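Local structure of ftsY (Mycoplasma mycoides, 1ZU4) at residues Q46-V57 / K269-E278; N281-V289 / L297-I305. The protein is the NG-domain fragment of the signal recognition particle receptor FtsY, a helical-bundle N domain joined to a GTPase-type G domain of the P-loop fold. All coordinates share one frame; numbering follows the deposited sequence.

Interaction 1 of 2, residues Q46-V57 / K269-E278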
# COMPACT_ATOMS: atom_id res chain seq x y z
N GLN A 46 0.42 -21.11 4.80
CA GLN A 46 -0.99 -20.80 4.57
C GLN A 46 -1.36 -19.33 4.68
O GLN A 46 -2.45 -18.94 4.26
CB GLN A 46 -1.88 -21.64 5.49
CG GLN A 46 -1.92 -23.14 5.07
CD GLN A 46 -2.55 -23.99 6.13
OE1 GLN A 46 -1.88 -24.41 7.08
NE2 GLN A 46 -3.86 -24.27 5.99
N THR A 47 -0.48 -18.52 5.26
CA THR A 47 -0.63 -17.05 5.30
C THR A 47 -0.43 -16.40 3.93
O THR A 47 -0.73 -15.19 3.73
CB THR A 47 0.37 -16.39 6.29
OG1 THR A 47 1.68 -16.32 5.70
CG2 THR A 47 0.44 -17.15 7.60
N ASP A 48 0.05 -17.23 2.98
CA ASP A 48 0.53 -16.85 1.65
C ASP A 48 1.69 -15.86 1.62
O ASP A 48 1.77 -15.06 0.70
CB ASP A 48 -0.60 -16.37 0.74
CG ASP A 48 -1.62 -17.47 0.42
OD1 ASP A 48 -1.35 -18.68 0.58
OD2 ASP A 48 -2.73 -17.12 0.00
N MET A 49 2.59 -15.91 2.58
CA MET A 49 3.75 -15.01 2.57
C MET A 49 4.79 -15.40 1.48
O MET A 49 5.61 -14.59 1.10
CB MET A 49 4.42 -14.92 3.92
CG MET A 49 4.92 -16.31 4.48
SD MET A 49 5.87 -16.06 5.95
CE MET A 49 4.69 -15.43 7.13
N GLY A 50 4.72 -16.64 0.99
CA GLY A 50 5.69 -17.16 0.04
C GLY A 50 6.84 -17.95 0.66
O GLY A 50 7.21 -17.78 1.82
N MET A 51 7.44 -18.81 -0.15
CA MET A 51 8.49 -19.67 0.33
C MET A 51 9.65 -19.02 1.02
O MET A 51 10.12 -19.52 2.08
CB MET A 51 9.05 -20.51 -0.83
CG MET A 51 8.02 -21.34 -1.52
SD MET A 51 8.87 -22.57 -2.60
CE MET A 51 9.44 -21.48 -3.89
N LYS A 52 10.18 -17.96 0.42
CA LYS A 52 11.39 -17.35 0.91
C LYS A 52 11.12 -16.75 2.27
O LYS A 52 11.97 -16.81 3.14
CB LYS A 52 11.92 -16.27 -0.05
CG LYS A 52 12.37 -16.84 -1.40
CD LYS A 52 13.41 -15.94 -2.09
CE LYS A 52 14.27 -16.73 -3.10
NZ LYS A 52 13.65 -16.83 -4.46
N MET A 53 9.95 -16.14 2.44
CA MET A 53 9.54 -15.55 3.73
C MET A 53 9.25 -16.61 4.79
O MET A 53 9.61 -16.43 5.94
CB MET A 53 8.34 -14.62 3.52
CG MET A 53 8.74 -13.21 2.93
SD MET A 53 9.65 -12.31 4.26
CE MET A 53 10.17 -10.80 3.39
N VAL A 54 8.58 -17.70 4.41
CA VAL A 54 8.39 -18.83 5.33
C VAL A 54 9.75 -19.26 5.88
O VAL A 54 9.92 -19.38 7.08
CB VAL A 54 7.69 -20.05 4.66
CG1 VAL A 54 7.65 -21.28 5.59
CG2 VAL A 54 6.28 -19.66 4.30
N LEU A 55 10.71 -19.46 4.98
CA LEU A 55 12.06 -19.87 5.36
C LEU A 55 12.75 -18.86 6.29
O LEU A 55 13.34 -19.23 7.30
CB LEU A 55 12.88 -20.10 4.09
CG LEU A 55 14.35 -20.42 4.29
CD1 LEU A 55 14.47 -21.87 4.63
CD2 LEU A 55 15.15 -20.06 3.05
N LYS A 56 12.71 -17.59 5.94
CA LYS A 56 13.32 -16.54 6.78
C LYS A 56 12.66 -16.45 8.17
O LYS A 56 13.35 -16.35 9.18
CB LYS A 56 13.28 -15.19 6.05
CG LYS A 56 14.14 -14.11 6.74
CD LYS A 56 14.05 -12.72 6.07
CE LYS A 56 15.03 -12.59 4.90
NZ LYS A 56 14.51 -13.34 3.72
N VAL A 57 11.33 -16.52 8.24
CA VAL A 57 10.62 -16.42 9.53
C VAL A 57 10.88 -17.66 10.41
O VAL A 57 11.17 -17.54 11.60
CB VAL A 57 9.11 -16.14 9.32
CG1 VAL A 57 8.32 -16.28 10.65
CG2 VAL A 57 8.92 -14.71 8.81
N LYS A 269 -5.78 -13.64 4.29
CA LYS A 269 -4.41 -14.15 4.34
C LYS A 269 -3.38 -13.07 4.60
O LYS A 269 -2.94 -12.37 3.66
CB LYS A 269 -4.05 -14.89 3.04
CG LYS A 269 -5.04 -16.04 2.71
CD LYS A 269 -5.36 -16.90 3.94
CE LYS A 269 -6.21 -18.12 3.55
NZ LYS A 269 -5.57 -18.76 2.37
N GLY A 270 -2.95 -12.96 5.86
CA GLY A 270 -2.10 -11.84 6.27
C GLY A 270 -0.63 -11.90 5.92
O GLY A 270 0.15 -11.05 6.35
N GLY A 271 -0.20 -12.90 5.16
CA GLY A 271 1.20 -12.93 4.76
C GLY A 271 1.50 -11.95 3.63
O GLY A 271 2.67 -11.75 3.24
N ILE A 272 0.46 -11.35 3.07
CA ILE A 272 0.67 -10.53 1.87
C ILE A 272 1.64 -9.34 2.07
O ILE A 272 2.34 -8.93 1.15
CB ILE A 272 -0.66 -10.05 1.27
CG1 ILE A 272 -0.40 -9.48 -0.15
CG2 ILE A 272 -1.35 -9.07 2.25
CD1 ILE A 272 -1.55 -8.98 -0.89
N GLY A 273 1.70 -8.77 3.27
CA GLY A 273 2.64 -7.67 3.49
C GLY A 273 4.06 -8.13 3.25
O GLY A 273 4.88 -7.37 2.73
N LEU A 274 4.34 -9.38 3.67
CA LEU A 274 5.65 -9.98 3.54
C LEU A 274 5.92 -10.44 2.13
O LEU A 274 7.04 -10.39 1.69
CB LEU A 274 5.80 -11.15 4.51
CG LEU A 274 5.82 -10.80 6.00
CD1 LEU A 274 5.95 -12.10 6.83
CD2 LEU A 274 7.01 -9.96 6.22
N ALA A 275 4.90 -10.94 1.46
CA ALA A 275 5.00 -11.31 0.07
C ALA A 275 5.41 -10.07 -0.73
O ALA A 275 6.25 -10.16 -1.61
CB ALA A 275 3.64 -11.91 -0.46
N ILE A 276 4.81 -8.90 -0.42
CA ILE A 276 5.13 -7.66 -1.12
C ILE A 276 6.62 -7.29 -0.91
O ILE A 276 7.37 -7.03 -1.85
CB ILE A 276 4.17 -6.49 -0.66
CG1 ILE A 276 2.76 -6.73 -1.27
CG2 ILE A 276 4.72 -5.12 -1.08
CD1 ILE A 276 1.64 -5.97 -0.57
N LYS A 277 7.02 -7.24 0.35
CA LYS A 277 8.40 -6.96 0.73
C LYS A 277 9.37 -7.89 -0.06
O LYS A 277 10.35 -7.41 -0.61
CB LYS A 277 8.52 -7.14 2.25
CG LYS A 277 9.91 -7.24 2.81
CD LYS A 277 10.64 -5.93 2.52
CE LYS A 277 12.14 -6.13 2.63
NZ LYS A 277 12.53 -7.07 3.74
N GLU A 278 9.07 -9.19 -0.13
CA GLU A 278 9.96 -10.15 -0.82
C GLU A 278 9.98 -9.92 -2.34
O GLU A 278 11.04 -9.73 -2.92
CB GLU A 278 9.57 -11.61 -0.52
CG GLU A 278 10.43 -12.66 -1.23
CD GLU A 278 11.85 -12.66 -0.75
OE1 GLU A 278 12.10 -12.36 0.44
OE2 GLU A 278 12.72 -12.92 -1.60

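Interaction 2 of 2, residues N281-V289 / L297-I305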
# COMPACT_ATOMS: atom_id res chain seq x y z
N ASN A 281 10.21 -5.54 -3.07
CA ASN A 281 11.21 -4.83 -2.30
C ASN A 281 10.95 -3.33 -2.32
O ASN A 281 11.89 -2.51 -2.50
CB ASN A 281 12.62 -5.11 -2.85
CG ASN A 281 13.69 -4.73 -1.88
OD1 ASN A 281 13.44 -4.71 -0.67
ND2 ASN A 281 14.88 -4.41 -2.40
N ILE A 282 9.67 -2.97 -2.19
CA ILE A 282 9.25 -1.58 -2.18
C ILE A 282 8.41 -1.40 -0.90
O ILE A 282 7.61 -2.27 -0.61
CB ILE A 282 8.37 -1.20 -3.42
CG1 ILE A 282 9.16 -1.26 -4.73
CG2 ILE A 282 7.80 0.21 -3.28
CD1 ILE A 282 8.28 -1.46 -5.97
N PRO A 283 8.60 -0.30 -0.15
CA PRO A 283 7.83 -0.17 1.09
C PRO A 283 6.36 0.05 0.87
O PRO A 283 5.94 0.85 -0.01
CB PRO A 283 8.42 1.07 1.74
CG PRO A 283 9.64 1.43 0.96
CD PRO A 283 9.46 0.89 -0.39
N ILE A 284 5.58 -0.58 1.73
CA ILE A 284 4.19 -0.25 1.84
C ILE A 284 4.18 1.05 2.67
O ILE A 284 4.84 1.10 3.71
CB ILE A 284 3.41 -1.39 2.56
CG1 ILE A 284 3.48 -2.69 1.76
CG2 ILE A 284 1.94 -0.98 2.79
CD1 ILE A 284 3.02 -3.89 2.53
N LYS A 285 3.43 2.07 2.22
CA LYS A 285 3.44 3.37 2.91
C LYS A 285 2.09 3.80 3.47
O LYS A 285 2.04 4.60 4.41
CB LYS A 285 4.02 4.47 2.01
CG LYS A 285 5.53 4.20 1.66
CD LYS A 285 6.15 5.36 1.00
CE LYS A 285 7.64 5.07 0.71
NZ LYS A 285 8.30 6.31 0.21
N MET A 286 1.01 3.31 2.89
CA MET A 286 -0.32 3.63 3.38
C MET A 286 -1.07 2.32 3.27
O MET A 286 -0.80 1.53 2.37
CB MET A 286 -1.07 4.65 2.49
CG MET A 286 -0.48 6.07 2.42
SD MET A 286 -0.66 7.05 3.93
CE MET A 286 -2.06 8.04 3.50
N ILE A 287 -1.98 2.10 4.19
CA ILE A 287 -2.82 0.91 4.16
C ILE A 287 -4.31 1.29 4.32
O ILE A 287 -4.66 2.02 5.24
CB ILE A 287 -2.41 -0.11 5.26
CG1 ILE A 287 -3.26 -1.39 5.16
CG2 ILE A 287 -2.40 0.53 6.69
CD1 ILE A 287 -2.83 -2.45 6.18
N GLY A 288 -5.14 0.76 3.42
CA GLY A 288 -6.60 0.96 3.42
C GLY A 288 -7.28 0.02 4.40
O GLY A 288 -7.12 -1.23 4.33
N VAL A 289 -8.04 0.60 5.32
CA VAL A 289 -8.58 -0.16 6.47
C VAL A 289 -10.09 -0.45 6.33
O VAL A 289 -10.69 -1.20 7.12
CB VAL A 289 -8.26 0.63 7.76
CG1 VAL A 289 -9.38 0.54 8.79
CG2 VAL A 289 -6.89 0.21 8.31
N LEU A 297 -4.47 4.80 6.52
CA LEU A 297 -3.53 5.07 7.58
C LEU A 297 -2.16 5.00 7.01
O LEU A 297 -1.95 4.33 5.99
CB LEU A 297 -3.64 4.03 8.72
CG LEU A 297 -4.99 3.70 9.37
CD1 LEU A 297 -4.83 2.50 10.28
CD2 LEU A 297 -5.46 4.91 10.19
N ALA A 298 -1.21 5.69 7.64
CA ALA A 298 0.17 5.44 7.35
C ALA A 298 0.45 4.01 7.77
O ALA A 298 0.03 3.59 8.84
CB ALA A 298 1.08 6.40 8.13
N PHE A 299 1.21 3.29 6.94
CA PHE A 299 1.60 1.96 7.25
C PHE A 299 2.66 1.88 8.34
O PHE A 299 3.63 2.66 8.38
CB PHE A 299 2.15 1.29 6.01
CG PHE A 299 2.46 -0.12 6.21
CD1 PHE A 299 1.45 -1.04 6.25
CD2 PHE A 299 3.79 -0.55 6.37
CE1 PHE A 299 1.74 -2.38 6.42
CE2 PHE A 299 4.06 -1.86 6.57
CZ PHE A 299 3.07 -2.77 6.60
N ASP A 300 2.47 0.91 9.22
CA ASP A 300 3.34 0.71 10.34
C ASP A 300 3.44 -0.80 10.43
O ASP A 300 2.48 -1.52 10.76
CB ASP A 300 2.71 1.40 11.55
CG ASP A 300 3.42 1.10 12.86
OD1 ASP A 300 4.16 0.10 12.92
OD2 ASP A 300 3.19 1.87 13.86
N ILE A 301 4.63 -1.30 10.12
CA ILE A 301 4.84 -2.75 10.07
C ILE A 301 4.64 -3.41 11.43
O ILE A 301 4.10 -4.52 11.48
CB ILE A 301 6.22 -3.15 9.47
CG1 ILE A 301 6.37 -4.69 9.46
CG2 ILE A 301 7.38 -2.44 10.20
CD1 ILE A 301 5.33 -5.39 8.59
N ASP A 302 5.06 -2.76 12.53
CA ASP A 302 4.83 -3.38 13.86
C ASP A 302 3.33 -3.53 14.17
O ASP A 302 2.88 -4.53 14.73
CB ASP A 302 5.62 -2.72 15.00
CG ASP A 302 5.58 -3.53 16.27
OD1 ASP A 302 6.06 -4.71 16.29
OD2 ASP A 302 4.99 -3.04 17.27
N GLN A 303 2.55 -2.54 13.77
CA GLN A 303 1.12 -2.57 13.98
C GLN A 303 0.45 -3.64 13.12
O GLN A 303 -0.45 -4.33 13.57
CB GLN A 303 0.52 -1.20 13.70
CG GLN A 303 0.74 -0.20 14.86
CD GLN A 303 0.03 -0.63 16.14
OE1 GLN A 303 -1.19 -0.54 16.22
NE2 GLN A 303 0.79 -1.12 17.13
N TYR A 304 0.87 -3.73 11.86
CA TYR A 304 0.37 -4.76 10.98
C TYR A 304 0.62 -6.13 11.64
O TYR A 304 -0.31 -6.93 11.79
CB TYR A 304 1.12 -4.67 9.65
CG TYR A 304 0.71 -5.67 8.61
CD1 TYR A 304 -0.33 -5.40 7.72
CD2 TYR A 304 1.42 -6.88 8.47
CE1 TYR A 304 -0.67 -6.31 6.74
CE2 TYR A 304 1.08 -7.79 7.52
CZ TYR A 304 0.04 -7.50 6.65
OH TYR A 304 -0.26 -8.41 5.71
N ILE A 305 1.86 -6.35 12.10
CA ILE A 305 2.21 -7.66 12.70
C ILE A 305 1.47 -7.94 14.03
O ILE A 305 0.96 -9.03 14.26
CB ILE A 305 3.76 -7.77 12.92
CG1 ILE A 305 4.49 -7.71 11.57
CG2 ILE A 305 4.14 -9.08 13.63
CD1 ILE A 305 3.99 -8.69 10.53

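Interaction 1 of 2, residues Q46-V57 / K269-E278
The interface between the helical N domain and the G domain of this SRP-receptor fragment is built here from the turn leading into helix 51-64 and the start of helix 272-280. Gly271 N donates to Thr47 O at 2.8 Å, a bent bond whose donor sits 33° out of the carbonyl plane. Gly271 CA lies 3.6 Å from Thr47 OG1, with no side chain between the two backbones; that hydroxyl is itself bonded to Leu44 O. Next along, Met49 CA meets Gly271 O, and Met49 O rests on Ala275 CA, both C-H...O contacts of 3.5 Å.

Leu274 of the G domain points into the N-domain side of this interface, where Met49 lies alongside it, its chain bent at the thioether (chi3 66°) to set CE 3.6 Å from Leu274 CD1. Met53 crosses Leu274 obliquely, its CG against Leu274 CB: its fold at chi2 (-70°) carries CE over Leu274 O and to 3.6 Å from Lys277 CG.

At the solvent margin Glu278 runs across Lys52 at about a right angle, OE2 3.1 Å from the aliphatic Lys52 CD, while Lys56 NZ stays 4.2 Å from Glu278 OE1, beyond a salt bridge.

Interaction 2 of 2, residues N281-V289 / L297-I305
Ile284 lays its CG2 methyl over one face of the Phe299 ring, at the antiparallel hairpin of strands 284-288 and 296-298 that ends the G-domain sheet. The methyl is 3.7 Å from the ring centroid and 23° off the normal, a CH-pi contact displaced toward the CD1 side. Phe299 has CG anti to its own N (chi1 -175°), which turns the ring back over the neighbouring strand. Its CD2 atom comes within 3.3 Å of Ile284 O, and Ile287 CB meets the ring at its edge, near the ring plane.

Ile287 also reaches on to the helix that follows. Its extended chain, with CG1 trans to the backbone N, brings CD1 to the edge of the Tyr304 ring, 4.2 Å from Tyr304 CD1, the two side chains crossing at about a right angle. Leu297 and Ile287 form a hydrogen-bonded pair with their side chains on the same face of the sheet; further along, Leu297 CD1 packs on Val289 CG2. The side chains of Met286 and Ala298, the non-hydrogen-bonded pair, diverge, yet each touches Tyr128 of helix 118-131.

Two backbone bonds join Ile287 and Leu297 in both directions. A third, from Phe299 N to Lys285 O, is straight at hydrogen (176°) yet reaches the oxygen from above the carbonyl plane. Past it the chain turns into helix 301-308, whose N-cap, Asp300, accepts Gln303 N on OD1 at 3.2 Å, from above the carboxylate plane.

Both contacts are largely buried, but interaction 1 lies further from the centre of the chain and ends in a partly exposed, charged margin, whereas interaction 2 lies at the 296-298 edge of the central sheet. The first joins two domains through methionine and leucine side chains and one backbone bond; the second stays within the G domain and combines regular strand pairing with an aromatic ring. Helix 272-280 is followed, after the short connection 281-283, by strand 284-288, so the two contacts are in series along the chain. They also meet at Tyr304, whose OH probably hydrogen-bonds Gly270 O and Gly273 N, and Ile284 CD1 packs against Gly273 CA.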